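Local coordinates for protein A putative transcriptional regulator (Rhodococcus sp., PDB 2HKU) that probably binds DNA through a helix-turn-helix domain as a TetR-family transcriptional regulator, at residues Phe26-Thr30 with Leu66-Val70. Sequence-based numbering, arbitrary orientation.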
loop_
_atom_site.group_PDB
_atom_site.type_symbol
_atom_site.label_atom_id
_atom_site.label_comp_id
_atom_site.label_asym_id
_atom_site.label_seq_id
_atom_site.Cartn_x
_atom_site.Cartn_y
_atom_site.Cartn_z
ATOM N N PHE A 26 19.418 -12.519 12.463
ATOM C CA PHE A 26 18.948 -11.616 11.444
ATOM C C PHE A 26 18.678 -12.327 10.158
ATOM O O PHE A 26 17.618 -12.167 9.562
ATOM C CB PHE A 26 19.875 -10.415 11.286
ATOM C CG PHE A 26 19.159 -9.179 10.723
ATOM C CD1 PHE A 26 18.486 -8.310 11.571
ATOM C CD2 PHE A 26 19.162 -8.898 9.352
ATOM C CE1 PHE A 26 17.846 -7.186 11.068
ATOM C CE2 PHE A 26 18.514 -7.754 8.860
ATOM C CZ PHE A 26 17.891 -6.919 9.702
ATOM N N THR A 27 19.626 -13.165 9.725
ATOM C CA THR A 27 19.464 -13.962 8.518
ATOM C C THR A 27 18.303 -14.951 8.597
ATOM O O THR A 27 17.569 -15.071 7.661
ATOM C CB THR A 27 20.825 -14.709 8.176
ATOM O OG1 THR A 27 21.807 -13.693 7.887
ATOM C CG2 THR A 27 20.699 -15.630 6.975
ATOM N N ALA A 28 18.178 -15.694 9.701
ATOM C CA ALA A 28 17.168 -16.711 9.789
ATOM C C ALA A 28 15.832 -15.957 9.769
ATOM O O ALA A 28 14.932 -16.299 9.026
ATOM C CB ALA A 28 17.318 -17.448 11.072
ATOM N N ALA A 29 15.767 -14.909 10.591
ATOM C CA ALA A 29 14.547 -14.047 10.674
ATOM C C ALA A 29 14.179 -13.541 9.332
ATOM O O ALA A 29 13.008 -13.630 8.938
ATOM C CB ALA A 29 14.760 -12.895 11.611
ATOM N N THR A 30 15.136 -13.016 8.599
ATOM C CA THR A 30 14.876 -12.503 7.297
ATOM C C THR A 30 14.274 -13.579 6.402
ATOM O O THR A 30 13.286 -13.363 5.774
ATOM C CB THR A 30 16.136 -11.883 6.651
ATOM O OG1 THR A 30 16.639 -10.818 7.411
ATOM C CG2 THR A 30 15.882 -11.412 5.297
ATOM N N LEU A 66 12.744 -7.204 16.296
ATOM C CA LEU A 66 13.361 -8.033 15.204
ATOM C C LEU A 66 12.598 -7.955 13.851
ATOM O O LEU A 66 13.216 -7.721 12.834
ATOM C CB LEU A 66 13.568 -9.491 15.619
ATOM C CG LEU A 66 14.273 -10.507 14.663
ATOM C CD1 LEU A 66 15.620 -10.071 14.180
ATOM C CD2 LEU A 66 14.366 -11.863 15.324
ATOM N N PHE A 67 11.256 -8.103 13.879
ATOM C CA PHE A 67 10.443 -8.083 12.700
ATOM C C PHE A 67 10.571 -6.728 11.993
ATOM O O PHE A 67 10.804 -6.690 10.787
ATOM C CB PHE A 67 8.941 -8.253 13.044
ATOM C CG PHE A 67 8.076 -8.330 11.810
ATOM C CD1 PHE A 67 8.101 -9.497 11.023
ATOM C CD2 PHE A 67 7.391 -7.263 11.381
ATOM C CE1 PHE A 67 7.357 -9.610 9.882
ATOM C CE2 PHE A 67 6.582 -7.345 10.257
ATOM C CZ PHE A 67 6.555 -8.480 9.498
ATOM N N VAL A 68 10.370 -5.615 12.733
ATOM C CA VAL A 68 10.488 -4.338 12.062
ATOM C C VAL A 68 11.933 -4.108 11.516
ATOM O O VAL A 68 12.106 -3.583 10.399
ATOM C CB VAL A 68 9.963 -3.129 12.998
ATOM C CG1 VAL A 68 10.224 -1.792 12.322
ATOM C CG2 VAL A 68 8.507 -3.337 13.303
ATOM N N GLU A 69 12.973 -4.449 12.286
ATOM C CA GLU A 69 14.303 -4.198 11.748
ATOM C C GLU A 69 14.519 -5.018 10.476
ATOM O O GLU A 69 15.026 -4.500 9.481
ATOM C CB GLU A 69 15.403 -4.568 12.731
ATOM C CG GLU A 69 15.578 -3.530 13.779
ATOM C CD GLU A 69 16.770 -3.810 14.627
ATOM O OE1 GLU A 69 17.721 -4.515 14.191
ATOM O OE2 GLU A 69 16.724 -3.320 15.729
ATOM N N VAL A 70 14.136 -6.295 10.517
ATOM C CA VAL A 70 14.229 -7.172 9.331
ATOM C C VAL A 70 13.494 -6.572 8.125
ATOM O O VAL A 70 14.004 -6.635 6.943
ATOM C CB VAL A 70 13.680 -8.612 9.688
ATOM C CG1 VAL A 70 13.319 -9.419 8.473
ATOM C CG2 VAL A 70 14.661 -9.369 10.618
HETATM O O HOH W 1 16.060 -8.159 6.338
#
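F26-T30 and L66-V70 are helical segments that meet almost at right angles, their axes crossing at -83° and 9.9 Å apart, with T30 and V70 as the nearest CA pair. F26 reaches across with CG anti to its backbone N (chi1 -155°), which lays the ring against helix 63-87: CZ sits 3.7 Å from V70 CA. V70 CG2 lies over one ring face, 4.1 Å from the centroid and toward the rim, a CH-pi contact, while E69 CB meets the ring edge in plane. The same V70 methyl packs on A29 CB at 3.7 Å, and L66 spreads both of its methyls round that A29 CB. Helix 21-36 is the first helix of the TetR-type DNA-binding domain, and helix 63-87 runs from that domain into the C-terminal one; I45 and Y60, from the predicted helix-turn-helix, pack on A29 and F26. V70's other methyl, CG1, meets the same helix nearer T30, 3.6 Å from T30 CA. T30 OG1 donates to F26 O (2.7 Å) from above the carbonyl plane, on the face opposite that used by T30 N, and one water donates to both T30 OG1 and V70 O (2.6 Å to the latter), bridging the two helices. Beyond the ring, the E69 carboxylate forms salt bridges with R22 and R65.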